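Long-range contacts in carboxylic ester hydrolase (Aspergillus niger, PDB 7K4O), which hydrolyses ester bonds of tannins as a tannin acyl hydrolase (tannase), probably with a serine nucleophile in an alpha/beta-hydrolase-type domain: residues I55-V60 / E77-A82; Q218-L223 / D381-G386; D242-E247 / F273-I278; L498-L503 / Q512-W517. All blocks are in the same frame, centred on the assembly; numbering follows the deposited sequence.

Interaction 1: residues I55-V60 / E77-A82; sequences INYCNV and EIWLPA. With NAG (2-acetamido-2-deoxy-beta-D-glucopyranose), chain C.
Cys58 pairs with Leu80, and Val60 with Ile78, as antiparallel hydrogen-bonded pairs, and the two short strand segments run at 138° to each other. They belong to the beta hairpin of strands 50-66 and 74-81, near one side of the large mixed sheet. Asn59 and Trp79 form the non-hydrogen-bonded pair between them. Tyr57 reaches over Trp79 with the end of its side chain, and the rings make an offset stack. The Tyr57 ring and the six-membered ring of Trp79 have centroids 4.0 Å apart and planes 11° apart. The chi1 turn of Tyr57 (59°) swings its phenol over the indole. Pro108 and Val111 of helix 108-111 also touch Trp79. On the other face Val60 CG2 meets Leu80 CD1 at 3.8 Å, and Cys58 is tied to Cys10 by a disulfide. Where the pairing gives out at Asn56 and Ala82, one water accepts from Ala82 N and donates to Asn56 O. Asn59 carries an N-linked glycan, with its ND2 bonded to C1 of the first N-acetylglucosamine. Beside it, Trp79 NE1 donates to Glu77 OE1 at 3.0 Å, on the anti lone pair of that oxygen and tilted from the indole plane.

Interaction 2: residues Q218-L223 / D381-G386; sequences QQTQHL and DWMISG. With GDE (3,4,5-trihydroxybenzoic acid), chain J.
Thr220 packs on Met383 and Trp382, and Leu223 on Trp382. Thr220 CB lies 3.8 Å from Met383 CG, and Thr220 CG2 lies against Trp382 CB. Met383 is extended beyond CG (chi2 -177°), so its CE reaches along to Gln221 and stops 3.6 Å from Gln221 N. Leu223 CD1 meets Trp382 CZ3 at 4.0 Å, with the two side chains at about a right angle. The contact thus joins helix 215-221 to helix 376-390 in what is probably an alpha/beta-hydrolase fold. Polar bonds lie within and beside the first helix. Gln221 NE2 donates to Gln218 O in the carbonyl plane, and lies over the centre of one face of the His222 ring. Hydrogen bonds also join Gln221 NE2 to Tyr325 OH, Thr220 OG1 to Ser216 O and His222 ND1 to Asp333 OD1. Gln218, Gln219 and His222 bind gallic acid, together with Ser421, Gly97, Glu187 and His465. Gln218 NE2 donates almost straight to OAE of the ligand, at 3.0 Å and 178°. Gln219 grips two hydroxyls: its OE1 accepts from OAE at 2.7 Å, and its NE2 donates to OAC at 2.8 Å. His222 NE2 shares a 2.7 Å hydrogen bond with OAD at the ring edge.

Interaction 3: residues D242-E247 / F273-I278; sequences DKIVNE and FDISTI. With NAG (2-acetamido-2-deoxy-beta-D-glucopyranose), chain G.
Glu247 and Ile278 make the tightest apolar touch between the two segments. Ile278 CD1 lies 3.6 Å from Glu247 CB, and Ile278 CG2 lies against Glu247 CG. The two side chains run obliquely across one another, so the glutamate contributes its aliphatic part. Ile278 CG1 is anti to the carbonyl carbon (chi1 -57°), and this carries CD1 on toward the helix, where it also meets Ile244 O. Ile244 CG2 touches Ile275 CD1 at 4.2 Å, with the side chains at about a right angle. Ala306 of helix 300-310 touches both of these isoleucines, and Val298 touches Ile244 and Ile278. Phe273 adds a looser contact through CZ, which approaches Glu247 O at 4.1 Å; its ring also rests on Thr248, Ala251 and Cys252.

Within 273-278, Asp274 OD1 accepts from Ser276 N at 2.8 Å, from above the carboxylate plane, which makes an Asx turn. Asp274 O takes both Thr277 OG1 and Thr277 N. Lys307 forms a salt bridge with Asp274 OD1 and a hydrogen bond with Ser276 OG.

The third group is the sugar. Asn246 ND2 is bonded covalently to C1 of an N-acetylglucosamine, whose N2 donates to Asp242 OD2 at 2.7 Å. The aspartate stands one helical turn before the asparagine, which places its carboxylate beside the acetamido nitrogen. The arrangement is an N-glycosylated helix, 238-252, packed against a loop whose Asx turn leads into the 3-10 segment 275-278.

Interaction 4: residues L498-L503 / Q512-W517; sequences LNATVL and QQLCAW. With NAG (2-acetamido-2-deoxy-beta-D-glucopyranose), chain B.
Asn499 and Gln513 bring two amides together with their planes 27° apart. Gln513 NE2 donates to Asn499 OD1 at 2.9 Å, in the carbonyl plane of the asparagine and in the amide plane of the glutamine. Gln513 is bent at chi2 (-58°), which folds its amide back over the neighbouring strand. Asn511 completes this polar group, because its ND2 hydrogen-bonds Asn499 OD1 and its OD1 accepts from Gln513 NE2, while Gln513 OE1 is hydrogen-bonded to Thr497 OG1. Asn499 ND2 is bonded covalently to C1 of an N-acetylglucosamine. The sugar turns its O6 to Thr501 OG1, at 2.8 Å.

These residues lie on the beta hairpin of strands 498-502 and 511-514, whose short segments run at 137° to each other. The hairpin belongs to a small antiparallel sheet with strand 476-477. Leu498 and Leu514 form an antiparallel hydrogen-bonded pair: Leu498 N donates to Leu514 O, and Leu514 N to Leu498 O, at 2.9 Å each. Ala500 and Gln512 form the next such pair. There Gln512 N donates to Ala500 O, while the return bond from Ala500 N is weak.

The face opposite Asn499 and Gln513 is mainly apolar. Leu514 CG lies 3.9 Å from Ala500 CB, and Leu498 CB meets Leu514 CB at 4.1 Å. Pro476 of strand 476-477 touches Ala500, Gln512 and Leu514, and on strand 455-460 Tyr458 meets Leu498 and Val460 meets Leu514. Gln512, extended beyond CG, brings its NE2 to 3.8 Å from Val502 CG2.

In the fold
Along the chain, interaction 1 closes first. The segments of interaction 3 fall between the two segments of interaction 2, and interaction 4 comes last. Interaction 1 sits in the large mixed sheet, near its edge strand 28-47. Interaction 4 packs beside strand 455-460, the other edge of that sheet; the centres of the two are 30 Å apart. Interactions 2 and 3 belong to the long insertion between strands 205-209 and 410-416, which holds several helices; their centres are 28 Å apart. Interactions 1 and 3 are the most distant pair, at 49 Å between centres. No two contacts touch. Interaction 2 lies at the gallic acid site, whereas the three glycosylated contacts lie at other parts of the fold.

Interaction 1: residues I55-V60 / E77-A82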
# COMPACT_ATOMS: atom_id res chain seq x y z
N ILE A 55 6.79 7.52 -23.89
CA ILE A 55 6.98 8.88 -23.29
C ILE A 55 8.33 9.46 -23.64
O ILE A 55 9.31 8.73 -23.89
CB ILE A 55 6.76 8.86 -21.76
CG1 ILE A 55 7.70 7.91 -21.07
CG2 ILE A 55 5.32 8.50 -21.48
CD1 ILE A 55 7.60 7.94 -19.55
N ASN A 56 8.39 10.80 -23.63
CA ASN A 56 9.63 11.58 -23.75
C ASN A 56 9.73 12.44 -22.49
O ASN A 56 8.67 12.99 -22.08
CB ASN A 56 9.59 12.53 -24.95
CG ASN A 56 9.25 11.78 -26.23
OD1 ASN A 56 9.91 10.84 -26.59
ND2 ASN A 56 8.21 12.20 -26.91
N TYR A 57 10.92 12.61 -21.95
CA TYR A 57 11.10 13.47 -20.74
C TYR A 57 12.53 13.85 -20.54
O TYR A 57 13.46 13.30 -21.16
CB TYR A 57 10.51 12.73 -19.52
CG TYR A 57 11.11 11.39 -19.22
CD1 TYR A 57 10.62 10.25 -19.81
CD2 TYR A 57 12.21 11.28 -18.36
CE1 TYR A 57 11.18 9.00 -19.56
CE2 TYR A 57 12.76 10.04 -18.10
CZ TYR A 57 12.26 8.91 -18.71
OH TYR A 57 12.86 7.71 -18.43
N CYS A 58 12.71 14.79 -19.64
CA CYS A 58 13.99 15.22 -19.09
C CYS A 58 14.17 14.55 -17.75
O CYS A 58 13.39 14.87 -16.82
CB CYS A 58 14.04 16.72 -18.94
SG CYS A 58 15.67 17.28 -18.42
N ASN A 59 15.16 13.68 -17.65
CA ASN A 59 15.51 13.05 -16.36
C ASN A 59 16.43 13.99 -15.61
O ASN A 59 17.63 14.14 -16.00
CB ASN A 59 16.12 11.68 -16.61
CG ASN A 59 16.79 11.05 -15.40
OD1 ASN A 59 16.40 11.35 -14.28
ND2 ASN A 59 17.86 10.27 -15.64
N VAL A 60 15.99 14.51 -14.46
CA VAL A 60 16.74 15.48 -13.63
C VAL A 60 17.12 14.80 -12.31
O VAL A 60 16.24 14.19 -11.68
CB VAL A 60 15.91 16.74 -13.32
CG1 VAL A 60 16.66 17.68 -12.41
CG2 VAL A 60 15.52 17.44 -14.62
N GLU A 77 15.05 12.73 -7.80
CA GLU A 77 14.99 12.47 -9.25
C GLU A 77 13.61 12.92 -9.71
O GLU A 77 12.62 12.45 -9.16
CB GLU A 77 15.25 11.00 -9.60
CG GLU A 77 15.16 10.72 -11.11
CD GLU A 77 15.81 9.40 -11.53
OE1 GLU A 77 15.27 8.70 -12.39
OE2 GLU A 77 16.82 9.01 -10.85
N ILE A 78 13.59 13.77 -10.74
CA ILE A 78 12.33 14.35 -11.23
C ILE A 78 12.35 14.21 -12.76
O ILE A 78 13.35 14.57 -13.36
CB ILE A 78 12.22 15.84 -10.79
CG1 ILE A 78 12.10 15.93 -9.24
CG2 ILE A 78 11.02 16.52 -11.44
CD1 ILE A 78 12.19 17.34 -8.71
N TRP A 79 11.29 13.67 -13.29
CA TRP A 79 11.13 13.59 -14.76
C TRP A 79 10.20 14.72 -15.20
O TRP A 79 9.05 14.75 -14.77
CB TRP A 79 10.60 12.25 -15.16
CG TRP A 79 11.50 11.08 -14.90
CD1 TRP A 79 12.72 11.07 -14.28
CD2 TRP A 79 11.21 9.73 -15.26
NE1 TRP A 79 13.20 9.78 -14.23
CE2 TRP A 79 12.28 8.93 -14.78
CE3 TRP A 79 10.14 9.11 -15.89
CZ2 TRP A 79 12.31 7.55 -14.99
CZ3 TRP A 79 10.15 7.74 -16.07
CH2 TRP A 79 11.22 6.97 -15.61
N LEU A 80 10.70 15.54 -16.12
CA LEU A 80 9.96 16.72 -16.66
C LEU A 80 9.46 16.43 -18.06
O LEU A 80 10.23 16.12 -18.96
CB LEU A 80 10.91 17.90 -16.69
CG LEU A 80 11.51 18.38 -15.39
CD1 LEU A 80 12.50 19.49 -15.64
CD2 LEU A 80 10.44 18.86 -14.42
N PRO A 81 8.14 16.48 -18.28
CA PRO A 81 7.63 16.41 -19.65
C PRO A 81 8.18 17.52 -20.55
O PRO A 81 8.61 18.58 -20.13
CB PRO A 81 6.12 16.63 -19.51
CG PRO A 81 5.83 16.29 -18.02
CD PRO A 81 7.08 16.61 -17.25
N ALA A 82 8.16 17.25 -21.84
CA ALA A 82 8.42 18.28 -22.85
C ALA A 82 7.44 19.43 -22.57
O ALA A 82 6.28 19.19 -22.23
CB ALA A 82 8.20 17.70 -24.21
C1 NAG C . 18.54 9.58 -14.55
C2 NAG C . 18.81 8.14 -14.98
C3 NAG C . 19.64 7.49 -13.86
C4 NAG C . 20.84 8.27 -13.57
C5 NAG C . 20.49 9.73 -13.26
C6 NAG C . 21.65 10.64 -13.03
C7 NAG C . 17.11 7.23 -16.47
C8 NAG C . 15.93 6.41 -16.55
N2 NAG C . 17.62 7.40 -15.20
O3 NAG C . 19.93 6.17 -14.27
O4 NAG C . 21.40 7.75 -12.37
O5 NAG C . 19.72 10.27 -14.34
O6 NAG C . 22.66 10.59 -14.05
O7 NAG C . 17.62 7.78 -17.44
O HOH W 1 6.79 14.71 -22.54

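Interaction 2: residues Q218-L223 / D381-G386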
# COMPACT_ATOMS: atom_id res chain seq x y z
N GLN A 218 0.31 -3.79 11.91
CA GLN A 218 0.53 -4.37 10.58
C GLN A 218 1.85 -5.15 10.58
O GLN A 218 1.92 -6.25 10.01
CB GLN A 218 0.58 -3.26 9.53
CG GLN A 218 1.18 -3.70 8.20
CD GLN A 218 0.54 -4.95 7.60
OE1 GLN A 218 -0.62 -5.24 7.86
NE2 GLN A 218 1.31 -5.60 6.74
N GLN A 219 2.96 -4.59 11.12
CA GLN A 219 4.25 -5.29 10.99
C GLN A 219 4.24 -6.52 11.93
O GLN A 219 4.68 -7.61 11.53
CB GLN A 219 5.44 -4.40 11.33
CG GLN A 219 5.52 -3.08 10.55
CD GLN A 219 5.34 -3.25 9.06
OE1 GLN A 219 5.67 -4.30 8.50
NE2 GLN A 219 4.94 -2.15 8.40
N THR A 220 3.72 -6.35 13.13
CA THR A 220 3.77 -7.45 14.12
C THR A 220 2.85 -8.61 13.67
O THR A 220 3.23 -9.78 13.92
CB THR A 220 3.38 -6.96 15.50
OG1 THR A 220 4.20 -5.84 15.86
CG2 THR A 220 3.53 -8.05 16.54
N GLN A 221 1.72 -8.34 13.04
CA GLN A 221 0.78 -9.41 12.63
C GLN A 221 1.42 -10.33 11.60
O GLN A 221 0.92 -11.48 11.46
CB GLN A 221 -0.59 -8.88 12.22
CG GLN A 221 -0.61 -8.06 10.95
CD GLN A 221 -0.63 -8.88 9.68
OE1 GLN A 221 -1.35 -9.90 9.62
NE2 GLN A 221 0.20 -8.49 8.70
N HIS A 222 2.50 -9.94 10.95
CA HIS A 222 3.24 -10.81 10.01
C HIS A 222 3.80 -12.04 10.76
O HIS A 222 4.13 -13.01 10.07
CB HIS A 222 4.35 -10.07 9.30
CG HIS A 222 3.91 -9.34 8.07
ND1 HIS A 222 3.44 -10.04 6.95
CD2 HIS A 222 3.91 -8.01 7.75
CE1 HIS A 222 3.22 -9.16 5.98
NE2 HIS A 222 3.48 -7.89 6.45
N LEU A 223 3.91 -11.97 12.09
CA LEU A 223 4.44 -13.11 12.91
C LEU A 223 3.27 -13.95 13.38
O LEU A 223 3.54 -14.99 13.96
CB LEU A 223 5.25 -12.57 14.10
CG LEU A 223 6.55 -11.88 13.78
CD1 LEU A 223 7.27 -11.39 15.06
CD2 LEU A 223 7.49 -12.75 12.99
N ASP A 381 1.69 -7.38 23.12
CA ASP A 381 2.52 -6.39 23.84
C ASP A 381 3.31 -5.55 22.81
O ASP A 381 3.44 -4.33 23.03
CB ASP A 381 3.49 -7.06 24.82
CG ASP A 381 2.78 -7.70 26.02
OD1 ASP A 381 1.62 -7.36 26.27
OD2 ASP A 381 3.42 -8.54 26.68
N TRP A 382 3.82 -6.18 21.77
CA TRP A 382 4.54 -5.46 20.68
C TRP A 382 3.58 -4.51 19.97
O TRP A 382 3.98 -3.34 19.68
CB TRP A 382 5.18 -6.46 19.74
CG TRP A 382 6.49 -7.00 20.22
CD1 TRP A 382 7.46 -6.38 20.95
CD2 TRP A 382 7.00 -8.31 19.91
NE1 TRP A 382 8.52 -7.23 21.11
CE2 TRP A 382 8.28 -8.40 20.47
CE3 TRP A 382 6.53 -9.36 19.13
CZ2 TRP A 382 9.08 -9.53 20.31
CZ3 TRP A 382 7.33 -10.47 18.94
CH2 TRP A 382 8.58 -10.55 19.54
N MET A 383 2.35 -4.92 19.72
CA MET A 383 1.43 -4.01 18.98
C MET A 383 1.15 -2.78 19.84
O MET A 383 1.12 -1.63 19.32
CB MET A 383 0.14 -4.73 18.58
CG MET A 383 0.43 -5.86 17.62
SD MET A 383 -1.09 -6.64 17.07
CE MET A 383 -0.43 -7.85 15.94
N ILE A 384 0.88 -3.00 21.13
CA ILE A 384 0.50 -1.89 22.05
C ILE A 384 1.69 -1.00 22.33
O ILE A 384 1.52 0.24 22.31
CB ILE A 384 -0.12 -2.45 23.35
CG1 ILE A 384 -1.44 -3.14 23.00
CG2 ILE A 384 -0.30 -1.33 24.36
CD1 ILE A 384 -2.18 -3.79 24.19
N SER A 385 2.86 -1.55 22.62
CA SER A 385 4.04 -0.71 22.94
C SER A 385 4.46 0.08 21.70
O SER A 385 4.85 1.26 21.85
CB SER A 385 5.21 -1.46 23.50
OG SER A 385 5.67 -2.43 22.62
N GLY A 386 4.40 -0.55 20.54
CA GLY A 386 4.79 0.15 19.29
C GLY A 386 3.83 1.26 18.94
O GLY A 386 4.24 2.22 18.28
OAA GDE J . 5.57 -2.20 0.61
OAB GDE J . 5.08 -4.28 0.04
OAC GDE J . 5.75 -2.49 5.75
OAD GDE J . 3.14 -6.24 4.34
OAE GDE J . 4.19 -4.76 6.31
CAF GDE J . 5.48 -2.93 3.34
CAG GDE J . 4.15 -4.84 2.62
CAH GDE J . 5.22 -3.39 0.91
CAI GDE J . 5.24 -3.26 4.68
CAJ GDE J . 3.93 -5.20 3.97
CAK GDE J . 4.98 -3.76 2.35
CAL GDE J . 4.45 -4.41 4.96

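Interaction 3: residues D242-E247 / F273-I278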
# COMPACT_ATOMS: atom_id res chain seq x y z
N ASP A 242 -2.62 -24.11 0.34
CA ASP A 242 -2.99 -23.69 -1.04
C ASP A 242 -4.27 -24.42 -1.47
O ASP A 242 -5.13 -23.81 -2.13
CB ASP A 242 -1.86 -23.90 -2.04
CG ASP A 242 -2.20 -23.30 -3.39
OD1 ASP A 242 -2.65 -22.12 -3.44
OD2 ASP A 242 -2.05 -24.02 -4.39
N LYS A 243 -4.43 -25.68 -1.07
CA LYS A 243 -5.67 -26.42 -1.36
C LYS A 243 -6.85 -25.77 -0.65
O LYS A 243 -7.94 -25.60 -1.24
CB LYS A 243 -5.50 -27.90 -0.96
CG LYS A 243 -6.74 -28.77 -1.17
CD LYS A 243 -7.34 -28.69 -2.55
CE LYS A 243 -6.43 -29.28 -3.62
NZ LYS A 243 -7.22 -29.85 -4.74
N ILE A 244 -6.66 -25.35 0.59
CA ILE A 244 -7.76 -24.68 1.32
C ILE A 244 -8.14 -23.40 0.56
O ILE A 244 -9.36 -23.11 0.44
CB ILE A 244 -7.34 -24.41 2.78
CG1 ILE A 244 -7.32 -25.72 3.58
CG2 ILE A 244 -8.25 -23.42 3.46
CD1 ILE A 244 -6.57 -25.64 4.89
N VAL A 245 -7.15 -22.62 0.14
CA VAL A 245 -7.48 -21.36 -0.61
C VAL A 245 -8.28 -21.71 -1.88
O VAL A 245 -9.31 -21.08 -2.13
CB VAL A 245 -6.19 -20.60 -0.94
CG1 VAL A 245 -6.43 -19.48 -1.94
CG2 VAL A 245 -5.52 -20.10 0.33
N ASN A 246 -7.79 -22.65 -2.68
CA ASN A 246 -8.46 -23.08 -3.95
C ASN A 246 -9.89 -23.51 -3.65
O ASN A 246 -10.78 -23.09 -4.39
CB ASN A 246 -7.67 -24.15 -4.70
CG ASN A 246 -6.47 -23.61 -5.45
OD1 ASN A 246 -6.26 -22.39 -5.49
ND2 ASN A 246 -5.66 -24.50 -6.03
N GLU A 247 -10.13 -24.31 -2.61
CA GLU A 247 -11.52 -24.76 -2.28
C GLU A 247 -12.38 -23.62 -1.75
O GLU A 247 -13.63 -23.68 -1.91
CB GLU A 247 -11.48 -25.90 -1.27
CG GLU A 247 -10.90 -27.16 -1.86
CD GLU A 247 -11.79 -27.73 -2.97
OE1 GLU A 247 -13.03 -27.78 -2.80
OE2 GLU A 247 -11.25 -28.08 -3.99
N PHE A 273 -19.03 -19.54 4.68
CA PHE A 273 -18.31 -20.77 4.28
C PHE A 273 -17.47 -21.32 5.43
O PHE A 273 -16.61 -20.59 5.99
CB PHE A 273 -17.44 -20.51 3.07
CG PHE A 273 -16.69 -21.74 2.65
CD1 PHE A 273 -17.39 -22.89 2.27
CD2 PHE A 273 -15.31 -21.77 2.62
CE1 PHE A 273 -16.70 -24.02 1.87
CE2 PHE A 273 -14.62 -22.91 2.23
CZ PHE A 273 -15.32 -24.04 1.86
N ASP A 274 -17.68 -22.60 5.76
CA ASP A 274 -16.92 -23.30 6.82
C ASP A 274 -15.86 -24.16 6.16
O ASP A 274 -16.23 -25.14 5.47
CB ASP A 274 -17.85 -24.17 7.65
CG ASP A 274 -17.18 -24.80 8.86
OD1 ASP A 274 -15.94 -24.90 8.89
OD2 ASP A 274 -17.92 -25.22 9.77
N ILE A 275 -14.58 -23.87 6.39
CA ILE A 275 -13.50 -24.58 5.69
C ILE A 275 -13.36 -26.01 6.27
O ILE A 275 -12.59 -26.78 5.67
CB ILE A 275 -12.14 -23.84 5.73
CG1 ILE A 275 -11.59 -23.70 7.14
CG2 ILE A 275 -12.25 -22.48 5.02
CD1 ILE A 275 -10.17 -23.22 7.16
N SER A 276 -14.03 -26.33 7.36
CA SER A 276 -14.07 -27.74 7.88
C SER A 276 -14.58 -28.71 6.78
O SER A 276 -14.15 -29.88 6.79
CB SER A 276 -14.90 -27.85 9.11
OG SER A 276 -14.14 -27.41 10.23
N THR A 277 -15.37 -28.22 5.82
CA THR A 277 -15.88 -29.02 4.68
C THR A 277 -14.74 -29.46 3.77
O THR A 277 -14.97 -30.34 2.91
CB THR A 277 -16.91 -28.24 3.87
OG1 THR A 277 -16.26 -27.09 3.32
CG2 THR A 277 -18.09 -27.83 4.73
N ILE A 278 -13.55 -28.91 3.93
CA ILE A 278 -12.40 -29.23 3.03
C ILE A 278 -11.60 -30.39 3.61
O ILE A 278 -10.74 -30.93 2.91
CB ILE A 278 -11.53 -27.97 2.79
CG1 ILE A 278 -12.39 -26.84 2.22
CG2 ILE A 278 -10.35 -28.28 1.88
CD1 ILE A 278 -11.72 -25.47 2.25
C1 NAG G . -4.43 -24.17 -6.80
C2 NAG G . -3.57 -25.37 -7.24
C3 NAG G . -2.40 -24.99 -8.13
C4 NAG G . -3.02 -24.30 -9.32
C5 NAG G . -3.86 -23.12 -8.84
C6 NAG G . -4.53 -22.43 -10.02
C7 NAG G . -3.42 -27.08 -5.51
C8 NAG G . -2.73 -27.48 -4.23
N2 NAG G . -2.98 -25.96 -6.06
O3 NAG G . -1.64 -26.17 -8.39
O4 NAG G . -1.92 -23.83 -10.04
O5 NAG G . -4.89 -23.49 -7.95
O6 NAG G . -5.27 -21.33 -9.54
O7 NAG G . -4.31 -27.74 -6.01

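Interaction 4: residues L498-L503 / Q512-W517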
# COMPACT_ATOMS: atom_id res chain seq x y z
N LEU A 498 -15.13 2.96 -9.20
CA LEU A 498 -13.75 3.16 -9.68
C LEU A 498 -13.51 2.32 -10.94
O LEU A 498 -13.83 1.11 -10.94
CB LEU A 498 -12.75 2.79 -8.59
CG LEU A 498 -11.28 3.04 -8.95
CD1 LEU A 498 -11.07 4.52 -9.23
CD2 LEU A 498 -10.38 2.60 -7.79
N ASN A 499 -13.02 2.97 -11.98
CA ASN A 499 -12.73 2.31 -13.26
C ASN A 499 -11.74 1.18 -13.03
O ASN A 499 -10.74 1.36 -12.29
CB ASN A 499 -12.17 3.34 -14.23
CG ASN A 499 -12.38 2.96 -15.68
OD1 ASN A 499 -13.46 2.43 -16.03
ND2 ASN A 499 -11.37 3.24 -16.47
N ALA A 500 -11.91 0.04 -13.71
CA ALA A 500 -10.98 -1.08 -13.61
C ALA A 500 -10.88 -1.87 -14.91
O ALA A 500 -11.77 -1.73 -15.78
CB ALA A 500 -11.36 -1.96 -12.46
N THR A 501 -9.83 -2.64 -15.02
CA THR A 501 -9.50 -3.39 -16.25
C THR A 501 -9.03 -4.78 -15.89
O THR A 501 -8.29 -4.94 -14.92
CB THR A 501 -8.46 -2.65 -17.09
OG1 THR A 501 -8.92 -1.32 -17.27
CG2 THR A 501 -8.25 -3.34 -18.42
N VAL A 502 -9.50 -5.78 -16.65
CA VAL A 502 -8.97 -7.15 -16.53
C VAL A 502 -7.66 -7.18 -17.29
O VAL A 502 -7.65 -6.86 -18.49
CB VAL A 502 -10.00 -8.18 -17.05
CG1 VAL A 502 -9.40 -9.58 -16.97
CG2 VAL A 502 -11.30 -8.06 -16.30
N LEU A 503 -6.56 -7.49 -16.62
CA LEU A 503 -5.21 -7.33 -17.19
C LEU A 503 -4.62 -8.66 -17.68
O LEU A 503 -3.51 -8.61 -18.24
CB LEU A 503 -4.27 -6.69 -16.15
CG LEU A 503 -4.70 -5.31 -15.63
CD1 LEU A 503 -3.67 -4.72 -14.67
CD2 LEU A 503 -4.94 -4.37 -16.81
N GLN A 512 -14.31 -3.23 -16.08
CA GLN A 512 -15.18 -3.46 -14.91
C GLN A 512 -15.18 -2.22 -14.02
O GLN A 512 -14.31 -1.35 -14.18
CB GLN A 512 -14.70 -4.66 -14.09
CG GLN A 512 -15.17 -5.99 -14.68
CD GLN A 512 -14.93 -7.17 -13.76
OE1 GLN A 512 -15.02 -7.08 -12.54
NE2 GLN A 512 -14.58 -8.28 -14.38
N GLN A 513 -16.21 -2.13 -13.20
CA GLN A 513 -16.36 -1.05 -12.24
C GLN A 513 -16.21 -1.62 -10.82
O GLN A 513 -16.71 -2.73 -10.56
CB GLN A 513 -17.68 -0.35 -12.46
CG GLN A 513 -17.79 0.34 -13.84
CD GLN A 513 -16.69 1.37 -14.03
OE1 GLN A 513 -16.48 2.20 -13.15
NE2 GLN A 513 -16.02 1.34 -15.17
N LEU A 514 -15.66 -0.82 -9.91
CA LEU A 514 -15.54 -1.21 -8.47
C LEU A 514 -16.45 -0.36 -7.61
O LEU A 514 -16.47 0.89 -7.73
CB LEU A 514 -14.08 -1.09 -8.04
CG LEU A 514 -13.01 -1.73 -8.89
CD1 LEU A 514 -11.62 -1.41 -8.32
CD2 LEU A 514 -13.18 -3.24 -8.97
N CYS A 515 -17.27 -1.01 -6.78
CA CYS A 515 -18.19 -0.37 -5.81
C CYS A 515 -17.39 0.39 -4.74
O CYS A 515 -16.32 -0.11 -4.32
CB CYS A 515 -19.08 -1.40 -5.12
SG CYS A 515 -20.17 -2.24 -6.31
N ALA A 516 -17.89 1.54 -4.36
CA ALA A 516 -17.35 2.40 -3.29
C ALA A 516 -17.93 1.92 -1.97
O ALA A 516 -19.17 1.84 -1.83
CB ALA A 516 -17.71 3.84 -3.50
N TRP A 517 -17.05 1.64 -1.03
CA TRP A 517 -17.42 1.36 0.37
C TRP A 517 -18.40 2.42 0.83
O TRP A 517 -18.23 3.60 0.55
CB TRP A 517 -16.14 1.37 1.25
CG TRP A 517 -16.42 1.05 2.68
CD1 TRP A 517 -16.59 1.91 3.71
CD2 TRP A 517 -16.69 -0.27 3.21
NE1 TRP A 517 -16.93 1.22 4.86
CE2 TRP A 517 -17.02 -0.11 4.56
CE3 TRP A 517 -16.76 -1.55 2.64
CZ2 TRP A 517 -17.39 -1.18 5.37
CZ3 TRP A 517 -17.08 -2.62 3.45
CH2 TRP A 517 -17.42 -2.42 4.78
C1 NAG B . -11.47 2.96 -17.89
C2 NAG B . -10.86 4.08 -18.67
C3 NAG B . -11.02 3.79 -20.17
C4 NAG B . -10.43 2.42 -20.50
C5 NAG B . -11.10 1.39 -19.60
C6 NAG B . -10.55 -0.02 -19.79
C7 NAG B . -10.81 6.27 -17.72
C8 NAG B . -11.39 7.55 -17.31
N2 NAG B . -11.50 5.30 -18.32
O3 NAG B . -10.31 4.79 -20.91
O4 NAG B . -10.77 2.16 -21.89
O5 NAG B . -10.85 1.76 -18.24
O6 NAG B . -11.15 -0.91 -18.89
O7 NAG B . -9.65 6.19 -17.49